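Local coordinates for Lactamase_B domain-containing protein (Bacillus lehensis G1, PDB 7EV5), which probably acts as a dizinc hydrolase of dual activity, structurally resembling both B3 metallo-beta-lactamases and glyoxalase II, at residues 72-78 and 106-111; 21-25 and 43-47. All blocks are in the same frame, centred on the assembly; numbering follows the deposited sequence.

Interaction 1. Residues 72-78 and 106-111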
# COMPACT_ATOMS: atom_id res chain seq x y z
N ILE A 72 -14.10 -4.99 8.99
CA ILE A 72 -12.70 -4.89 9.40
C ILE A 72 -12.23 -3.44 9.41
O ILE A 72 -12.77 -2.59 8.68
CB ILE A 72 -11.80 -5.76 8.52
CG1 ILE A 72 -12.01 -5.44 7.05
CG2 ILE A 72 -12.06 -7.23 8.82
CD1 ILE A 72 -11.08 -6.20 6.15
N PRO A 73 -11.24 -3.12 10.23
CA PRO A 73 -10.74 -1.74 10.31
C PRO A 73 -9.88 -1.38 9.11
O PRO A 73 -9.29 -2.23 8.45
CB PRO A 73 -9.87 -1.78 11.58
CG PRO A 73 -9.44 -3.20 11.70
CD PRO A 73 -10.64 -3.99 11.26
N VAL A 74 -9.81 -0.07 8.86
CA VAL A 74 -8.98 0.55 7.83
C VAL A 74 -7.92 1.40 8.52
O VAL A 74 -8.25 2.28 9.33
CB VAL A 74 -9.82 1.41 6.88
CG1 VAL A 74 -8.92 2.17 5.89
CG2 VAL A 74 -10.85 0.55 6.15
N TYR A 75 -6.65 1.16 8.17
CA TYR A 75 -5.51 1.91 8.69
C TYR A 75 -4.95 2.83 7.62
O TYR A 75 -4.72 2.40 6.48
CB TYR A 75 -4.39 0.97 9.15
CG TYR A 75 -4.67 0.22 10.43
CD1 TYR A 75 -3.95 0.51 11.59
CD2 TYR A 75 -5.63 -0.79 10.48
CE1 TYR A 75 -4.20 -0.18 12.77
CE2 TYR A 75 -5.88 -1.48 11.66
CZ TYR A 75 -5.15 -1.17 12.78
OH TYR A 75 -5.42 -1.88 13.94
N LEU A 76 -4.67 4.09 7.98
CA LEU A 76 -4.15 5.09 7.05
C LEU A 76 -3.39 6.14 7.84
O LEU A 76 -3.76 6.46 8.97
CB LEU A 76 -5.31 5.75 6.29
CG LEU A 76 -4.98 6.90 5.33
CD1 LEU A 76 -4.13 6.44 4.15
CD2 LEU A 76 -6.27 7.52 4.81
N HIS A 77 -2.34 6.69 7.24
CA HIS A 77 -1.59 7.76 7.89
C HIS A 77 -2.43 9.03 8.01
O HIS A 77 -3.14 9.43 7.08
CB HIS A 77 -0.30 8.07 7.13
CG HIS A 77 0.68 8.85 7.94
ND1 HIS A 77 0.58 10.22 8.12
CD2 HIS A 77 1.74 8.45 8.68
CE1 HIS A 77 1.57 10.62 8.91
NE2 HIS A 77 2.28 9.56 9.27
N THR A 78 -2.33 9.67 9.18
CA THR A 78 -3.13 10.86 9.47
C THR A 78 -2.92 11.98 8.45
O THR A 78 -3.84 12.78 8.22
CB THR A 78 -2.83 11.35 10.90
OG1 THR A 78 -3.86 12.25 11.32
CG2 THR A 78 -1.47 12.04 11.00
N ALA A 106 -11.03 6.59 7.75
CA ALA A 106 -10.30 5.47 8.32
C ALA A 106 -10.61 5.37 9.81
O ALA A 106 -10.86 6.38 10.48
CB ALA A 106 -8.79 5.68 8.14
N ASP A 107 -10.61 4.15 10.33
CA ASP A 107 -10.89 4.04 11.75
C ASP A 107 -9.64 3.84 12.60
O ASP A 107 -9.76 3.82 13.83
CB ASP A 107 -12.01 3.04 12.08
CG ASP A 107 -11.79 1.69 11.47
OD1 ASP A 107 -12.76 0.90 11.41
OD2 ASP A 107 -10.65 1.41 11.08
N HIS A 108 -8.46 3.80 11.99
CA HIS A 108 -7.19 3.79 12.70
C HIS A 108 -6.26 4.72 11.93
O HIS A 108 -6.09 4.53 10.72
CB HIS A 108 -6.60 2.38 12.72
CG HIS A 108 -7.25 1.46 13.71
ND1 HIS A 108 -8.43 0.80 13.46
CD2 HIS A 108 -6.85 1.08 14.95
CE1 HIS A 108 -8.74 0.06 14.51
NE2 HIS A 108 -7.80 0.20 15.42
N LEU A 109 -5.67 5.70 12.60
CA LEU A 109 -4.81 6.69 11.96
C LEU A 109 -3.38 6.53 12.46
O LEU A 109 -3.12 6.62 13.67
CB LEU A 109 -5.30 8.11 12.20
CG LEU A 109 -6.68 8.44 11.65
CD1 LEU A 109 -7.09 9.85 12.05
CD2 LEU A 109 -6.69 8.29 10.14
N LEU A 110 -2.46 6.32 11.52
CA LEU A 110 -1.04 6.16 11.81
C LEU A 110 -0.34 7.52 11.89
O LEU A 110 -0.73 8.49 11.22
CB LEU A 110 -0.38 5.32 10.71
CG LEU A 110 -0.90 3.88 10.62
CD1 LEU A 110 -0.56 3.29 9.26
CD2 LEU A 110 -0.36 3.03 11.75
N THR A 111 0.71 7.58 12.71
CA THR A 111 1.56 8.76 12.81
C THR A 111 3.02 8.36 12.77
O THR A 111 3.61 8.27 11.69
CB THR A 111 1.26 9.55 14.10
OG1 THR A 111 1.23 8.66 15.22
CG2 THR A 111 -0.05 10.27 13.98

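Interaction 2. Residues 21-25 and 43-47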
# COMPACT_ATOMS: atom_id res chain seq x y z
N ASP A 21 -3.36 -20.46 9.53
CA ASP A 21 -4.69 -20.44 10.12
C ASP A 21 -5.73 -19.75 9.25
O ASP A 21 -6.86 -19.54 9.71
CB ASP A 21 -4.67 -19.77 11.50
CG ASP A 21 -3.92 -20.59 12.54
OD1 ASP A 21 -3.49 -20.00 13.56
OD2 ASP A 21 -3.75 -21.81 12.33
N LYS A 22 -5.37 -19.38 8.02
CA LYS A 22 -6.26 -18.77 7.03
C LYS A 22 -6.77 -17.39 7.45
O LYS A 22 -7.82 -16.94 6.98
CB LYS A 22 -7.40 -19.70 6.59
CG LYS A 22 -6.91 -20.90 5.80
CD LYS A 22 -7.67 -21.03 4.48
CE LYS A 22 -7.01 -22.05 3.56
NZ LYS A 22 -6.88 -21.54 2.16
N GLU A 23 -6.03 -16.70 8.31
CA GLU A 23 -6.28 -15.29 8.59
C GLU A 23 -5.47 -14.45 7.62
O GLU A 23 -4.46 -14.89 7.07
CB GLU A 23 -5.85 -14.96 10.01
CG GLU A 23 -6.61 -15.75 11.06
CD GLU A 23 -5.96 -15.65 12.42
OE1 GLU A 23 -4.71 -15.72 12.51
OE2 GLU A 23 -6.70 -15.50 13.42
N ALA A 24 -5.93 -13.22 7.40
CA ALA A 24 -5.34 -12.44 6.32
C ALA A 24 -5.32 -10.95 6.64
O ALA A 24 -6.15 -10.43 7.39
CB ALA A 24 -6.10 -12.66 5.01
N VAL A 25 -4.36 -10.27 6.01
CA VAL A 25 -4.24 -8.81 6.02
C VAL A 25 -4.30 -8.34 4.57
O VAL A 25 -3.62 -8.90 3.71
CB VAL A 25 -2.92 -8.37 6.69
CG1 VAL A 25 -2.80 -6.85 6.75
CG2 VAL A 25 -2.84 -8.94 8.10
N GLU A 43 -11.21 -18.84 -1.09
CA GLU A 43 -10.06 -19.36 -0.36
C GLU A 43 -10.34 -19.54 1.12
O GLU A 43 -9.45 -20.00 1.84
CB GLU A 43 -8.85 -18.44 -0.57
CG GLU A 43 -8.42 -18.33 -2.02
CD GLU A 43 -8.10 -19.68 -2.63
OE1 GLU A 43 -7.30 -20.42 -2.04
OE2 GLU A 43 -8.66 -19.99 -3.70
N GLN A 44 -11.54 -19.19 1.57
CA GLN A 44 -11.92 -19.33 2.97
C GLN A 44 -10.96 -18.58 3.90
O GLN A 44 -10.61 -19.06 4.98
CB GLN A 44 -12.09 -20.81 3.36
CG GLN A 44 -12.92 -21.59 2.34
CD GLN A 44 -13.41 -22.93 2.86
OE1 GLN A 44 -14.00 -23.02 3.94
NE2 GLN A 44 -13.18 -23.98 2.08
N LEU A 45 -10.52 -17.41 3.45
CA LEU A 45 -9.64 -16.55 4.24
C LEU A 45 -10.48 -15.56 5.04
O LEU A 45 -11.47 -15.03 4.55
CB LEU A 45 -8.68 -15.80 3.33
CG LEU A 45 -7.57 -16.63 2.68
CD1 LEU A 45 -6.86 -15.90 1.54
CD2 LEU A 45 -6.55 -17.09 3.73
N THR A 46 -10.06 -15.32 6.28
CA THR A 46 -10.73 -14.35 7.15
C THR A 46 -9.86 -13.11 7.27
O THR A 46 -8.86 -13.13 8.01
CB THR A 46 -10.98 -14.98 8.53
OG1 THR A 46 -11.89 -16.07 8.39
CG2 THR A 46 -11.56 -13.96 9.49
N PRO A 47 -10.18 -12.02 6.59
CA PRO A 47 -9.36 -10.82 6.72
C PRO A 47 -9.57 -10.16 8.07
O PRO A 47 -10.65 -10.22 8.66
CB PRO A 47 -9.84 -9.91 5.58
CG PRO A 47 -11.17 -10.42 5.21
CD PRO A 47 -11.24 -11.87 5.58

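Interaction 1. Residues 72-78 and 106-111
Val74 O accepts two backbone N-H groups, His108 N at 3.1 Å and, weakly, Asp107 N at 3.2 Å. From here the strands run parallel: Leu76 N bonds to His108 O, Leu110 N to Leu76 O from above the carbonyl plane, and Thr78 N to Leu110 O at 2.8 Å, nearly straight and in the plane of the Leu110 carbonyl. In one of two Asp107 conformers OD2 also takes Val74 N, tilted out of the carboxylate plane, and weakly His108 ND1; both bonds are therefore doubtful. Tyr75 and His108 each hold CG anti to the carbonyl carbon (chi1 -73° and -77°), which lays the rings side by side in an offset stack, centroids 4.2 Å apart and planes at 14°. His108 CB sits over the tyrosine face, 3.5 Å from the Tyr75 ring centroid, as a CH-pi contact, and Pro73 CB touches His108 ND1. Leu110 O sits over the centre of one face of the His77 ring, whose NE2 bonds weakly to Thr111 O, while ND1 accepts the backbone N-H of Lys79 and the ring stacks on His127. On the face away from Tyr75, His77 and His108, Leu76 CB meets Ala106 CB at 3.9 Å. Strand 108-110 ends its sheet, joined to 74-77 through helix 92-96 in a beta-alpha-beta unit; strand 46-51 flanks 74-77 on its other side, and Tyr75 packs against strand 115-118 of the second sheet.

Interaction 2. Residues 21-25 and 43-47
Lys22 meets the 43-47 segment with both its backbone and its ammonium group. Its carbonyl oxygen accepts the backbone N of Thr46, Lys22 O to Thr46 N being 2.9 Å, with an N-H...O angle of 169° and the donor nearly in line with the carbonyl. The same oxygen is approached by Leu45 CA in a C-H...O contact, and Leu45 CD2 lies 3.5 Å from Lys22 O. Farther out, Lys22 NZ donates to the carbonyl oxygen of Glu43, 3.0 Å from NZ to Glu43 O and in the carbonyl plane. The lysine chain bends at chi2 (-128°) and again at chi4, which carries its aliphatic part alongside the turn, with Lys22 CD 3.3 Å from Glu43 O and also near Gln44 O, before the amine reaches Glu43. The carboxylate of Glu43 is near but beyond a salt bridge, Lys22 NZ to Glu43 OE1 being 4.4 Å, so the attraction between the two charges is probably modest. The turn gripped here is a Schellman motif: helix 33-42 ends, Gln44 takes positive phi, and the chain enters strand 46-51, which pairs in parallel with strand 23-27 as the second strand of a right-handed beta-alpha-beta crossover. In the paired part, Thr46 O is used by Ala24 N at 3.0 Å, a bent bond (134°) whose donor stands well above the carbonyl plane; Glu23 CA also points a C-H at this oxygen. Ala24 is bonded to Thr46 and Leu48 on either side of Pro47, whose N faces away from strand 23-27, so its lack of an N-H costs this pairing no bond; Pro47 CA makes a C-H...O contact with Ala24 O. Glu23 OE1 is bound by Asn19 ND2. On the opposite face from Glu23 and Thr46, Ala24 packs on Val16 and Leu45 on Tyr18.

Interactions 1 and 2 belong to the same six-stranded mixed sheet, in which strand 46-51 lies between 23-27 and 74-77, and their centres are about 20 Å apart. They meet directly where Ile72 CG2 packs against Pro47 O at 3.3 Å. In sequence they follow one another, each joining two parallel strands linked through a helix. Interaction 1 is the one nearer the metals: the Leu76 side chain lies about 5 Å from that of the zinc ligand His54, about 8 Å from that of His59 and about 10 Å from a bound zinc ion. Interaction 2 lies away from the dizinc site.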